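Local coordinates for protein dihydrodipicolinate synthase (Rhodopseudomonas palustris, PDB 3DZ1) that probably acts as a 4-hydroxy-tetrahydrodipicolinate synthase of the DapA family, a TIM-barrel lyase that works with pyruvate on the route to lysine, at residues T151-V154 / I155-I158; T180-R183 / G184-K187; F207-E210 / R211-G215. One frame throughout, in Å; residues are numbered along the deposited sequence.

Interaction 1: residues T151-V154 / I155-I158; sequences TPKV and IRQI
V154 and I158 meet one turn apart in the N-capped first turns of helix 152-161, an outer helix of the TIM barrel. The buried side is close-packed. V154 CG1 lies 3.9 Å from I158 CD1, the two side chains crossing at a slant, and I158 CG1 stands 3.1 Å from V154 O. V154 reaches that methyl because its CG1 is anti to the backbone N (chi1 161°). I158 continues onto W137 and L139 of strand 137-141, while V154 rests on I120. T151 caps the helix: its OG1 accepts from V154 N at 3.2 Å, and its carbonyl O takes the first i to i+4 bond, from I155 N at 2.9 Å. The K153 side is more open: K153 and Q157 are exposed, though K153 also touches E118 of the second subunit. K153 and R156 run side by side, with K153 CG 3.8 Å from R156 NH2, and the like-charged K153 NZ and R156 NH2 stay 5.4 Å apart. R156 is tied down: its NH1 is hydrogen-bonded to S190 OG, and F185 makes a cation-pi contact. One water, in the guanidinium plane, donates to K153 O at 2.7 Å and accepts from R156 NE at 2.8 Å.

Interaction 2: residues T180-R183 / G184-K187; sequences TTLR and GFQK
Q186 OE1 receives R183 NH1 at 2.8 Å in the shortest polar bond of this helical turn, with an N-H...O angle of 161°. The acceptor lies near the guanidinium plane, at its edge, whereas the donor is tilted 22° from the amide's carbonyl plane. R183 bends at chi2 (-54°), which folds its chain alongside Q186 and leaves R183 CD 3.1 Å from the same oxygen. Both ends have further partners: L194 O also takes R183 NH1, and R192 O takes Q186 NE2. With an alanine here in place of Q186 the amide is gone, and R183 NH1 would probably lose one acceptor and R192 O the NE2 donor. On another side of the helix, T181 CG2 touches the ring of F185, 3.5 Å from CZ, and T181 O sits over one ring face, offset toward the rim. L182 CD2 approaches the ring obliquely, 4.1 Å from F185 CD2. Backbone bonds such as K187 N to R183 O, 3.0 Å, hold the successive turns, and K187 CG packs 3.2 Å from R183 O. The i to i+4 pairings are those of an alpha-helix, here the crossover helix of the beta-alpha-beta unit from strand 165-170 to strand 195-198.

Interaction 3: residues F207-E210 / R211-G215; sequences FEME and RGADG
A Schellman motif ends helix 205-211 and turns the chain into strand 215-218 of the barrel, and its centre is the carbonyl of E208. A213 N donates to E208 O at 3.1 Å with an N-H...O angle of 161°, the i to i+5 bond of the motif. G212 N adds a weak i to i+4 bond to the same oxygen, and also reaches M209 O at 3.1 Å from above that carbonyl's plane. G212 has a phi of 123°, where a CB would collide with R211 O, which favours glycine. Just before it, R211 N bonds to F207 O at 2.9 Å, an i to i+4 bond.

The side chains fill the bend. A213 CB points back at the helix and rests 3.3 Å from E208 O. From the helix M209, a selenomethionine bent at chi2 (-50°) and again at chi3, curls its end toward the departing loop: SE lies 4.2 Å from A213 CB and 3.7 Å from G215 CA, and CE lies 3.4 Å from A213 O. V230 and S233 of helix 223-234 also pack on M209.

R211 CG packs against F207 O, but the arginine's charged end leaves the turn. It forms salt bridges with E177 and with E294 of the third subunit, while E210 makes a salt bridge to R238 and a hydrogen bond to H242. The turn delivers the chain to strand 215-218, which carries M217, predicted to bind pyruvate. Its inner part is held by backbone bonds and apolar packing: two helix carbonyls, of E208 and M209, accept the N-H groups of G212 and A213, and the selenomethionine covers the exit, while the charged ends of R211 and E210 find their partners outside the turn.

How the interactions relate
Interactions 1, 2 and 3 follow one another along the chain, on helix 152-161, on helix 176-188, and at the end of helix 205-211 with the loop into strand 215-218; these helices come successively round the outside of the closed eight-stranded parallel barrel. Interaction 2 is the middle member, its centre 11 Å from that of interaction 1 and 12 Å from that of interaction 3. Helix 152-161 meets it through P152 CB, 3.6 Å from T181 CG2. On its other flank R183 NH2 makes a salt bridge to D214 OD2 at 2.9 Å. Interactions 1 and 3 do not touch. Packing and a cation-pi contact thus join 1 to 2, a salt bridge and a probable hydrogen bond 2 to 3.

Interaction 1: residues T151-V154 / I155-I158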
loop_
_atom_site.group_PDB
_atom_site.type_symbol
_atom_site.label_atom_id
_atom_site.label_comp_id
_atom_site.label_asym_id
_atom_site.label_seq_id
_atom_site.Cartn_x
_atom_site.Cartn_y
_atom_site.Cartn_z
ATOM N N THR A 151 10.777 9.237 11.104
ATOM C CA THR A 151 11.001 10.637 11.460
ATOM C C THR A 151 12.398 10.776 12.048
ATOM O O THR A 151 13.002 9.790 12.470
ATOM C CB THR A 151 10.004 11.131 12.523
ATOM O OG1 THR A 151 10.223 10.416 13.747
ATOM C CG2 THR A 151 8.574 10.911 12.060
ATOM N N PRO A 152 12.941 12.003 12.064
ATOM C CA PRO A 152 14.276 12.223 12.622
ATOM C C PRO A 152 14.365 11.694 14.052
ATOM O O PRO A 152 15.379 11.127 14.439
ATOM C CB PRO A 152 14.427 13.735 12.543
ATOM C CG PRO A 152 13.722 14.051 11.261
ATOM C CD PRO A 152 12.461 13.207 11.364
ATOM N N LYS A 153 13.297 11.874 14.827
ATOM C CA LYS A 153 13.269 11.394 16.211
ATOM C C LYS A 153 13.329 9.871 16.270
ATOM O O LYS A 153 13.950 9.298 17.173
ATOM C CB LYS A 153 12.006 11.890 16.930
ATOM C CG LYS A 153 11.990 13.391 17.178
ATOM C CD LYS A 153 10.750 13.828 17.942
ATOM C CE LYS A 153 10.807 15.321 18.250
ATOM N NZ LYS A 153 9.605 15.795 19.001
ATOM N N VAL A 154 12.675 9.212 15.317
ATOM C CA VAL A 154 12.689 7.752 15.273
ATOM C C VAL A 154 14.098 7.296 14.916
ATOM O O VAL A 154 14.619 6.329 15.477
ATOM C CB VAL A 154 11.675 7.197 14.231
ATOM C CG1 VAL A 154 12.030 5.758 13.862
ATOM C CG2 VAL A 154 10.268 7.237 14.808
ATOM N N ILE A 155 14.716 7.997 13.971
ATOM C CA ILE A 155 16.071 7.664 13.569
ATOM C C ILE A 155 16.991 7.831 14.773
ATOM O O ILE A 155 17.811 6.959 15.056
ATOM C CB ILE A 155 16.551 8.575 12.420
ATOM C CG1 ILE A 155 15.785 8.225 11.140
ATOM C CG2 ILE A 155 18.065 8.418 12.217
ATOM C CD1 ILE A 155 16.038 9.171 9.985
ATOM N N ARG A 156 16.843 8.947 15.485
ATOM C CA ARG A 156 17.668 9.209 16.660
ATOM C C ARG A 156 17.547 8.085 17.686
ATOM O O ARG A 156 18.547 7.647 18.264
ATOM C CB ARG A 156 17.274 10.540 17.308
ATOM C CG ARG A 156 18.003 10.815 18.623
ATOM C CD ARG A 156 17.645 12.180 19.187
ATOM N NE ARG A 156 16.226 12.284 19.506
ATOM C CZ ARG A 156 15.630 13.400 19.912
ATOM N NH1 ARG A 156 16.331 14.517 20.050
ATOM N NH2 ARG A 156 14.331 13.399 20.176
ATOM N N GLN A 157 16.321 7.624 17.910
ATOM C CA GLN A 157 16.076 6.544 18.857
ATOM C C GLN A 157 16.748 5.248 18.411
ATOM O O GLN A 157 17.382 4.560 19.213
ATOM C CB GLN A 157 14.569 6.327 19.018
ATOM C CG GLN A 157 14.191 5.150 19.902
ATOM C CD GLN A 157 12.774 5.273 20.432
ATOM O OE1 GLN A 157 11.875 5.736 19.728
ATOM N NE2 GLN A 157 12.567 4.849 21.674
ATOM N N ILE A 158 16.605 4.916 17.131
ATOM C CA ILE A 158 17.210 3.704 16.582
ATOM C C ILE A 158 18.715 3.715 16.818
ATOM O O ILE A 158 19.299 2.716 17.246
ATOM C CB ILE A 158 16.968 3.593 15.060
ATOM C CG1 ILE A 158 15.481 3.399 14.783
ATOM C CG2 ILE A 158 17.785 2.442 14.480
ATOM C CD1 ILE A 158 15.119 3.483 13.313
HETATM O O HOH W 1 14.298 10.320 19.686
#

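Interaction 2: residues T180-R183 / G184-K187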
loop_
_atom_site.group_PDB
_atom_site.type_symbol
_atom_site.label_atom_id
_atom_site.label_comp_id
_atom_site.label_asym_id
_atom_site.label_seq_id
_atom_site.Cartn_x
_atom_site.Cartn_y
_atom_site.Cartn_z
ATOM N N THR A 180 19.178 18.507 8.261
ATOM C CA THR A 180 19.324 19.648 9.155
ATOM C C THR A 180 18.863 19.308 10.571
ATOM O O THR A 180 19.547 19.631 11.542
ATOM C CB THR A 180 18.524 20.857 8.632
ATOM O OG1 THR A 180 19.073 21.270 7.372
ATOM C CG2 THR A 180 18.580 22.017 9.618
ATOM N N THR A 181 17.707 18.654 10.687
ATOM C CA THR A 181 17.164 18.283 11.993
ATOM C C THR A 181 18.106 17.340 12.745
ATOM O O THR A 181 18.383 17.542 13.934
ATOM C CB THR A 181 15.780 17.614 11.849
ATOM O OG1 THR A 181 14.861 18.551 11.278
ATOM C CG2 THR A 181 15.253 17.161 13.207
ATOM N N LEU A 182 18.600 16.315 12.056
ATOM C CA LEU A 182 19.526 15.364 12.667
ATOM C C LEU A 182 20.818 16.049 13.120
ATOM O O LEU A 182 21.330 15.769 14.207
ATOM C CB LEU A 182 19.845 14.218 11.694
ATOM C CG LEU A 182 18.681 13.260 11.400
ATOM C CD1 LEU A 182 19.067 12.291 10.306
ATOM C CD2 LEU A 182 18.293 12.504 12.675
ATOM N N ARG A 183 21.353 16.948 12.298
ATOM C CA ARG A 183 22.573 17.646 12.691
ATOM C C ARG A 183 22.280 18.499 13.924
ATOM O O ARG A 183 23.151 18.709 14.776
ATOM C CB ARG A 183 23.088 18.521 11.546
ATOM C CG ARG A 183 23.662 17.723 10.374
ATOM C CD ARG A 183 24.742 16.738 10.837
ATOM N NE ARG A 183 25.386 16.053 9.716
ATOM C CZ ARG A 183 26.020 14.885 9.811
ATOM N NH1 ARG A 183 26.097 14.262 10.977
ATOM N NH2 ARG A 183 26.569 14.334 8.736
ATOM N N GLY A 184 21.044 18.975 14.016
ATOM C CA GLY A 184 20.636 19.782 15.152
ATOM C C GLY A 184 20.615 18.967 16.434
ATOM O O GLY A 184 20.967 19.473 17.506
ATOM N N PHE A 185 20.196 17.707 16.332
ATOM C CA PHE A 185 20.154 16.825 17.495
ATOM C C PHE A 185 21.570 16.608 18.009
ATOM O O PHE A 185 21.795 16.509 19.218
ATOM C CB PHE A 185 19.538 15.463 17.148
ATOM C CG PHE A 185 18.062 15.508 16.852
ATOM C CD1 PHE A 185 17.261 16.534 17.346
ATOM C CD2 PHE A 185 17.467 14.499 16.104
ATOM C CE1 PHE A 185 15.891 16.551 17.100
ATOM C CE2 PHE A 185 16.098 14.505 15.853
ATOM C CZ PHE A 185 15.308 15.534 16.353
ATOM N N GLN A 186 22.524 16.524 17.089
ATOM C CA GLN A 186 23.915 16.332 17.474
ATOM C C GLN A 186 24.423 17.587 18.173
ATOM O O GLN A 186 25.176 17.507 19.147
ATOM C CB GLN A 186 24.768 16.016 16.248
ATOM C CG GLN A 186 24.382 14.703 15.584
ATOM C CD GLN A 186 25.255 14.372 14.388
ATOM O OE1 GLN A 186 25.440 15.196 13.491
ATOM N NE2 GLN A 186 25.791 13.158 14.366
ATOM N N LYS A 187 23.998 18.748 17.683
ATOM C CA LYS A 187 24.402 20.014 18.282
ATOM C C LYS A 187 23.859 20.145 19.707
ATOM O O LYS A 187 24.570 20.611 20.599
ATOM C CB LYS A 187 23.909 21.189 17.433
ATOM C CG LYS A 187 24.564 21.277 16.066
ATOM C CD LYS A 187 24.000 22.426 15.238
ATOM C CE LYS A 187 24.676 22.511 13.873
ATOM N NZ LYS A 187 24.144 23.640 13.049
HETATM O O HOH W 2 21.392 21.780 12.008
#

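Interaction 3: residues F207-E210 / R211-G215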
loop_
_atom_site.group_PDB
_atom_site.type_symbol
_atom_site.label_atom_id
_atom_site.label_comp_id
_atom_site.label_asym_id
_atom_site.label_seq_id
_atom_site.Cartn_x
_atom_site.Cartn_y
_atom_site.Cartn_z
ATOM N N PHE A 207 22.418 19.865 -2.744
ATOM C CA PHE A 207 21.962 20.536 -1.536
ATOM C C PHE A 207 22.157 19.693 -0.282
ATOM O O PHE A 207 22.291 20.229 0.813
ATOM C CB PHE A 207 20.497 20.955 -1.695
ATOM C CG PHE A 207 20.306 22.120 -2.630
ATOM C CD1 PHE A 207 20.823 23.375 -2.309
ATOM C CD2 PHE A 207 19.636 21.964 -3.839
ATOM C CE1 PHE A 207 20.678 24.453 -3.181
ATOM C CE2 PHE A 207 19.486 23.037 -4.718
ATOM C CZ PHE A 207 20.009 24.284 -4.386
ATOM N N GLU A 208 22.185 18.373 -0.439
ATOM C CA GLU A 208 22.384 17.505 0.710
ATOM C C GLU A 208 23.749 17.776 1.337
ATOM O O GLU A 208 23.896 17.741 2.557
ATOM C CB GLU A 208 22.258 16.037 0.294
ATOM C CG GLU A 208 20.813 15.599 0.109
ATOM C CD GLU A 208 20.682 14.318 -0.680
ATOM O OE1 GLU A 208 19.604 13.689 -0.607
ATOM O OE2 GLU A 208 21.651 13.946 -1.376
HETATM N N MSE A 209 24.741 18.063 0.503
HETATM C CA MSE A 209 26.072 18.360 1.013
HETATM C C MSE A 209 26.021 19.675 1.788
HETATM O O MSE A 209 26.643 19.806 2.845
HETATM C CB MSE A 209 27.088 18.468 -0.128
HETATM C CG MSE A 209 27.401 17.147 -0.827
HETATM SE SE MSE A 209 27.851 15.675 0.374
HETATM C CE MSE A 209 29.400 16.457 1.252
ATOM N N GLU A 210 25.268 20.643 1.271
ATOM C CA GLU A 210 25.149 21.936 1.940
ATOM C C GLU A 210 24.458 21.799 3.299
ATOM O O GLU A 210 24.784 22.519 4.252
ATOM C CB GLU A 210 24.382 22.924 1.051
ATOM C CG GLU A 210 25.047 23.160 -0.303
ATOM C CD GLU A 210 24.386 24.260 -1.115
ATOM O OE1 GLU A 210 23.343 24.790 -0.676
ATOM O OE2 GLU A 210 24.913 24.590 -2.199
ATOM N N ARG A 211 23.505 20.878 3.393
ATOM C CA ARG A 211 22.788 20.662 4.646
ATOM C C ARG A 211 23.672 20.031 5.715
ATOM O O ARG A 211 23.365 20.107 6.906
ATOM C CB ARG A 211 21.570 19.769 4.423
ATOM C CG ARG A 211 20.494 20.395 3.557
ATOM C CD ARG A 211 19.994 21.691 4.159
ATOM N NE ARG A 211 18.880 22.241 3.393
ATOM C CZ ARG A 211 17.668 22.453 3.891
ATOM N NH1 ARG A 211 17.410 22.163 5.160
ATOM N NH2 ARG A 211 16.715 22.958 3.121
ATOM N N GLY A 212 24.757 19.390 5.298
ATOM C CA GLY A 212 25.642 18.782 6.271
ATOM C C GLY A 212 25.910 17.299 6.114
ATOM O O GLY A 212 26.477 16.677 7.015
ATOM N N ALA A 213 25.503 16.717 4.990
ATOM C CA ALA A 213 25.758 15.295 4.768
ATOM C C ALA A 213 27.272 15.119 4.682
ATOM O O ALA A 213 27.987 16.058 4.329
ATOM C CB ALA A 213 25.098 14.831 3.473
ATOM N N ASP A 214 27.757 13.922 5.000
ATOM C CA ASP A 214 29.190 13.642 4.963
ATOM C C ASP A 214 29.655 13.222 3.582
ATOM O O ASP A 214 30.847 13.272 3.271
ATOM C CB ASP A 214 29.542 12.537 5.963
ATOM C CG ASP A 214 29.384 12.985 7.388
ATOM O OD1 ASP A 214 30.056 13.964 7.776
ATOM O OD2 ASP A 214 28.590 12.369 8.121
ATOM N N GLY A 215 28.707 12.804 2.753
ATOM C CA GLY A 215 29.058 12.375 1.419
ATOM C C GLY A 215 27.924 11.653 0.731
ATOM O O GLY A 215 26.748 11.832 1.074
#